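Local coordinates for aminoglycoside phosphotransferase (Alicyclobacillus acidocaldarius subsp. acidocaldarius, PDB 4PDY), which is probably a phosphotransferase of the aminoglycoside phosphotransferase family, with a protein-kinase-like fold, though its own substrate is not established, at residues V27-Y31 and Y97-G101; Y31-Q36 and W47-K51. All blocks are in the same frame, centred on the assembly; numbering follows the deposited sequence.

Interaction 1: V27-Y31 and Y97-G101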
loop_
_atom_site.group_PDB
_atom_site.type_symbol
_atom_site.label_atom_id
_atom_site.label_comp_id
_atom_site.label_asym_id
_atom_site.label_seq_id
_atom_site.Cartn_x
_atom_site.Cartn_y
_atom_site.Cartn_z
ATOM N N VAL A 27 -2.960 -29.814 -5.139
ATOM C CA VAL A 27 -2.944 -28.512 -5.828
ATOM C C VAL A 27 -1.669 -28.410 -6.678
ATOM O O VAL A 27 -1.703 -28.027 -7.850
ATOM C CB VAL A 27 -3.017 -27.358 -4.830
ATOM C CG1 VAL A 27 -2.780 -26.037 -5.530
ATOM C CG2 VAL A 27 -4.367 -27.324 -4.131
ATOM N N VAL A 28 -0.524 -28.773 -6.087
ATOM C CA VAL A 28 0.746 -28.699 -6.787
ATOM C C VAL A 28 0.686 -29.534 -8.069
ATOM O O VAL A 28 1.171 -29.127 -9.134
ATOM C CB VAL A 28 1.883 -29.262 -5.901
ATOM C CG1 VAL A 28 3.236 -29.120 -6.572
ATOM C CG2 VAL A 28 1.916 -28.634 -4.523
ATOM N N SER A 29 0.079 -30.722 -7.955
ATOM C CA SER A 29 -0.004 -31.644 -9.068
ATOM C C SER A 29 -0.911 -31.250 -10.235
ATOM O O SER A 29 -0.914 -31.893 -11.270
ATOM C CB SER A 29 -0.399 -33.027 -8.529
ATOM O OG SER A 29 0.695 -33.590 -7.825
ATOM N N LYS A 30 -1.668 -30.156 -10.078
ATOM C CA LYS A 30 -2.429 -29.614 -11.209
ATOM C C LYS A 30 -1.542 -28.864 -12.197
ATOM O O LYS A 30 -1.921 -28.688 -13.348
ATOM C CB LYS A 30 -3.539 -28.667 -10.723
ATOM C CG LYS A 30 -4.568 -29.323 -9.818
ATOM C CD LYS A 30 -5.224 -30.513 -10.487
ATOM C CE LYS A 30 -6.225 -31.231 -9.592
ATOM N NZ LYS A 30 -5.525 -31.901 -8.452
ATOM N N TYR A 31 -0.350 -28.461 -11.755
ATOM C CA TYR A 31 0.592 -27.758 -12.609
ATOM C C TYR A 31 1.520 -28.773 -13.282
ATOM O O TYR A 31 1.512 -29.970 -12.942
ATOM C CB TYR A 31 1.379 -26.733 -11.786
ATOM C CG TYR A 31 0.493 -25.626 -11.264
ATOM C CD1 TYR A 31 -0.222 -25.768 -10.092
ATOM C CD2 TYR A 31 0.354 -24.439 -11.965
ATOM C CE1 TYR A 31 -1.076 -24.749 -9.638
ATOM C CE2 TYR A 31 -0.500 -23.433 -11.537
ATOM C CZ TYR A 31 -1.180 -23.584 -10.357
ATOM O OH TYR A 31 -2.043 -22.607 -9.885
ATOM N N TYR A 97 -5.669 -20.413 -11.881
ATOM C CA TYR A 97 -5.706 -20.703 -10.452
ATOM C C TYR A 97 -6.155 -22.139 -10.282
ATOM O O TYR A 97 -6.638 -22.745 -11.236
ATOM C CB TYR A 97 -6.698 -19.743 -9.737
ATOM C CG TYR A 97 -8.116 -19.898 -10.253
ATOM C CD1 TYR A 97 -8.934 -20.929 -9.840
ATOM C CD2 TYR A 97 -8.581 -19.073 -11.241
ATOM C CE1 TYR A 97 -10.191 -21.107 -10.363
ATOM C CE2 TYR A 97 -9.854 -19.223 -11.773
ATOM C CZ TYR A 97 -10.645 -20.256 -11.343
ATOM O OH TYR A 97 -11.893 -20.432 -11.863
ATOM N N VAL A 98 -6.050 -22.611 -9.042
ATOM C CA VAL A 98 -6.675 -23.848 -8.598
ATOM C C VAL A 98 -7.585 -23.469 -7.427
ATOM O O VAL A 98 -7.142 -22.810 -6.499
ATOM C CB VAL A 98 -5.648 -24.913 -8.128
ATOM C CG1 VAL A 98 -6.331 -26.156 -7.596
ATOM C CG2 VAL A 98 -4.724 -25.286 -9.260
ATOM N N ARG A 99 -8.813 -23.950 -7.466
ATOM C CA ARG A 99 -9.751 -23.741 -6.374
ATOM C C ARG A 99 -9.843 -25.070 -5.623
ATOM O O ARG A 99 -10.195 -26.086 -6.220
ATOM C CB ARG A 99 -11.116 -23.336 -6.931
ATOM C CG ARG A 99 -12.177 -23.062 -5.907
ATOM C CD ARG A 99 -11.941 -21.721 -5.244
ATOM N NE ARG A 99 -12.970 -21.503 -4.268
ATOM C CZ ARG A 99 -12.950 -20.567 -3.345
ATOM N NH1 ARG A 99 -11.941 -19.708 -3.278
ATOM N NH2 ARG A 99 -13.972 -20.479 -2.506
ATOM N N HIS A 100 -9.545 -25.057 -4.334
ATOM C CA HIS A 100 -9.582 -26.294 -3.538
ATOM C C HIS A 100 -9.741 -25.954 -2.059
ATOM O O HIS A 100 -9.055 -25.066 -1.537
ATOM C CB HIS A 100 -8.293 -27.088 -3.759
ATOM C CG HIS A 100 -8.281 -28.440 -3.120
ATOM N ND1 HIS A 100 -9.127 -29.453 -3.508
ATOM C CD2 HIS A 100 -7.476 -28.962 -2.164
ATOM C CE1 HIS A 100 -8.860 -30.536 -2.801
ATOM N NE2 HIS A 100 -7.867 -30.262 -1.974
ATOM N N GLY A 101 -10.647 -26.657 -1.394
ATOM C CA GLY A 101 -10.805 -26.510 0.040
ATOM C C GLY A 101 -11.113 -25.078 0.475
ATOM O O GLY A 101 -10.640 -24.638 1.514
#
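Val98 points toward the 27-31 segment and divides its two methyl groups between different partners, CG1 going to Val27 and CG2 to Lys30 and Tyr31. Its first torsion (chi1 177°) sets CG1 anti to the backbone N and leaves CG2 anti to the carbonyl carbon, beside the backbone N, where it faces Lys30 and Tyr31. CG1 lies by Val27, whose own CG1 rests 4.0 Å from Val98 CB, the two valines sliding past one another in opposite directions. CG2 enters the angle between Lys30 and Tyr31: it is 3.9 Å from Lys30 CB and 3.7 Å from Tyr31 CE1, meeting the phenol ring obliquely. The ring edge is also approached, in its plane, by the carbonyl oxygen of Val28. Val27 uses its second methyl separately, with CG2 4.0 Å from His100 CB and slanting across the start of the imidazole. Lys30 meets Val98 through its aliphatic CB and CG; its NZ hydrogen-bonds to Ala26 O. A type I turn from Val28 to Tyr31, closed by Tyr31 N to Val28 O at 3.1 Å, brings Lys30 and Tyr31 round to the strand, which Val27 reaches from the helix. The example illustrates how a short helix and its turn can meet a strand through van der Waals contacts of a few side chains, with one valine at the centre. Helix 25-28 and the turn after it thus pack on strand 98-100, while the neighbouring strand 103-109 continues the same surface, Tyr105 touching Val27 and Val107 touching Tyr31.

Interaction 2: Y31-Q36 and W47-K51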
loop_
_atom_site.group_PDB
_atom_site.type_symbol
_atom_site.label_atom_id
_atom_site.label_comp_id
_atom_site.label_asym_id
_atom_site.label_seq_id
_atom_site.Cartn_x
_atom_site.Cartn_y
_atom_site.Cartn_z
ATOM N N TYR A 31 -0.350 -28.461 -11.755
ATOM C CA TYR A 31 0.592 -27.758 -12.609
ATOM C C TYR A 31 1.520 -28.773 -13.282
ATOM O O TYR A 31 1.512 -29.970 -12.942
ATOM C CB TYR A 31 1.379 -26.733 -11.786
ATOM C CG TYR A 31 0.493 -25.626 -11.264
ATOM C CD1 TYR A 31 -0.222 -25.768 -10.092
ATOM C CD2 TYR A 31 0.354 -24.439 -11.965
ATOM C CE1 TYR A 31 -1.076 -24.749 -9.638
ATOM C CE2 TYR A 31 -0.500 -23.433 -11.537
ATOM C CZ TYR A 31 -1.180 -23.584 -10.357
ATOM O OH TYR A 31 -2.043 -22.607 -9.885
ATOM N N ASP A 32 2.308 -28.292 -14.235
ATOM C CA ASP A 32 3.334 -29.111 -14.890
ATOM C C ASP A 32 4.772 -28.681 -14.558
ATOM O O ASP A 32 5.644 -28.595 -15.427
ATOM C CB ASP A 32 3.129 -29.118 -16.404
ATOM C CG ASP A 32 1.877 -29.861 -16.824
ATOM O OD1 ASP A 32 1.559 -30.918 -16.216
ATOM O OD2 ASP A 32 1.232 -29.405 -17.802
ATOM N N LEU A 33 5.045 -28.451 -13.293
ATOM C CA LEU A 33 6.292 -27.825 -12.884
ATOM C C LEU A 33 7.338 -28.775 -12.284
ATOM O O LEU A 33 8.440 -28.344 -11.916
ATOM C CB LEU A 33 5.995 -26.716 -11.893
ATOM C CG LEU A 33 5.135 -25.589 -12.461
ATOM C CD1 LEU A 33 4.801 -24.624 -11.335
ATOM C CD2 LEU A 33 5.822 -24.874 -13.614
ATOM N N ALA A 34 6.974 -30.038 -12.145
ATOM C CA ALA A 34 7.924 -31.048 -11.687
ATOM C C ALA A 34 8.595 -30.641 -10.381
ATOM O O ALA A 34 9.820 -30.675 -10.231
ATOM C CB ALA A 34 8.971 -31.369 -12.769
ATOM N N ILE A 35 7.771 -30.259 -9.418
ATOM C CA ILE A 35 8.254 -29.734 -8.151
ATOM C C ILE A 35 8.825 -30.851 -7.273
ATOM O O ILE A 35 8.206 -31.888 -7.134
ATOM C CB ILE A 35 7.132 -28.954 -7.431
ATOM C CG1 ILE A 35 6.654 -27.771 -8.294
ATOM C CG2 ILE A 35 7.573 -28.491 -6.045
ATOM C CD1 ILE A 35 7.747 -26.817 -8.766
ATOM N N GLN A 36 10.005 -30.580 -6.707
ATOM C CA GLN A 36 10.747 -31.493 -5.833
ATOM C C GLN A 36 10.709 -31.054 -4.359
ATOM O O GLN A 36 10.732 -31.902 -3.468
ATOM C CB GLN A 36 12.238 -31.553 -6.276
ATOM C CG GLN A 36 12.490 -31.817 -7.747
ATOM C CD GLN A 36 12.009 -33.185 -8.164
ATOM O OE1 GLN A 36 12.436 -34.194 -7.595
ATOM N NE2 GLN A 36 11.120 -33.233 -9.147
ATOM N N TRP A 47 8.089 -23.108 -4.338
ATOM C CA TRP A 47 8.169 -24.401 -5.004
ATOM C C TRP A 47 9.433 -24.440 -5.869
ATOM O O TRP A 47 9.679 -23.508 -6.620
ATOM C CB TRP A 47 6.980 -24.590 -5.938
ATOM C CG TRP A 47 5.656 -24.698 -5.295
ATOM C CD1 TRP A 47 5.364 -24.691 -3.957
ATOM C CD2 TRP A 47 4.402 -24.833 -5.977
ATOM N NE1 TRP A 47 4.000 -24.830 -3.765
ATOM C CE2 TRP A 47 3.399 -24.931 -4.995
ATOM C CE3 TRP A 47 4.041 -24.927 -7.319
ATOM C CZ2 TRP A 47 2.054 -25.069 -5.326
ATOM C CZ3 TRP A 47 2.707 -25.063 -7.644
ATOM C CH2 TRP A 47 1.738 -25.153 -6.647
ATOM N N THR A 48 10.213 -25.520 -5.775
ATOM C CA THR A 48 11.473 -25.611 -6.469
ATOM C C THR A 48 11.531 -26.906 -7.281
ATOM O O THR A 48 11.145 -27.961 -6.765
ATOM C CB THR A 48 12.615 -25.552 -5.440
ATOM O OG1 THR A 48 12.467 -24.373 -4.627
ATOM C CG2 THR A 48 13.926 -25.485 -6.111
ATOM N N ASP A 49 11.975 -26.817 -8.533
ATOM C CA ASP A 49 12.138 -27.994 -9.402
ATOM C C ASP A 49 13.549 -28.574 -9.250
ATOM O O ASP A 49 14.329 -28.096 -8.429
ATOM C CB ASP A 49 11.732 -27.696 -10.865
ATOM C CG ASP A 49 12.717 -26.813 -11.620
ATOM O OD1 ASP A 49 13.850 -26.583 -11.140
ATOM O OD2 ASP A 49 12.350 -26.374 -12.743
ATOM N N SER A 50 13.860 -29.590 -10.040
ATOM C CA SER A 50 15.150 -30.271 -9.904
ATOM C C SER A 50 16.361 -29.437 -10.309
ATOM O O SER A 50 17.511 -29.785 -9.982
ATOM C CB SER A 50 15.159 -31.570 -10.708
ATOM O OG SER A 50 15.155 -31.309 -12.093
ATOM N N LYS A 51 16.128 -28.363 -11.048
ATOM C CA LYS A 51 17.184 -27.443 -11.446
ATOM C C LYS A 51 17.297 -26.262 -10.477
ATOM O O LYS A 51 18.145 -25.401 -10.645
ATOM C CB LYS A 51 16.953 -26.891 -12.849
ATOM C CG LYS A 51 16.506 -27.853 -13.925
ATOM C CD LYS A 51 17.457 -29.001 -14.092
ATOM C CE LYS A 51 17.034 -29.861 -15.271
ATOM N NZ LYS A 51 17.159 -31.315 -14.966
HETATM O O HOH W 1 9.701 -26.411 -13.371
HETATM O O HOH W 2 11.980 -30.940 -11.789
#
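With CG anti to the carbonyl carbon (chi1 -66°) and chi2 near zero, Trp47 extends its indole past Ile35 and Leu33 to Tyr31. There the six-membered ring turns its edge to the face of the phenol in an offset edge-to-face pair, centroids 5.7 Å apart and planes at 72°. The bend at chi2 (-54°) turns Ile35 CD1 to Trp47 CB, 3.7 Å away, whereas Leu33 CD1 meets the indole edge, 4.1 Å from Trp47 CE3. Glu45 takes the indole N-H. Beyond this apolar end the contact becomes polar. Gln36 N donates to Thr48 O at 2.9 Å, and the Gln36 side chain folds back so that NE2 reaches Ala34 O at 3.1 Å from above the carbonyl plane. Two waters span the remaining separation: one donates to Leu33 O and Asp49 OD2, the other donates to Ala34 O and accepts from Ser50 N. Asp49 OD1 receives Lys51 N at 2.9 Å, forming an Asx turn, and also Arg53 N. Together these features describe the open end of an antiparallel beta hairpin, strands 35-41 and 44-49, at the edge of the kinase-like sheet, where, beside one direct backbone bond, two waters link the 31-36 and 47-51 segments.

In the fold
Tyr31 belongs to both contacts, its ring lying between Val98 of interaction 1 and Trp47 of interaction 2. The centres of the two lie 14 Å apart, and Val28 joins them directly, with CG2 3.7 Å from Trp47 CZ2 and CG1 4.0 Å from Ile35 CB. Along the chain, interaction 2 is nested within the loop closed by interaction 1, and both reach the same antiparallel sheet. Because Val27 touches Val98 while Val28 touches Ile35 and Trp47, helix 25-28 sits between strand 98-100 and the hairpin. Neither contact forms the pocket of the bound histidine: the side chains of Trp47 and Tyr31 stay about 11 and 14 Å from that ligand.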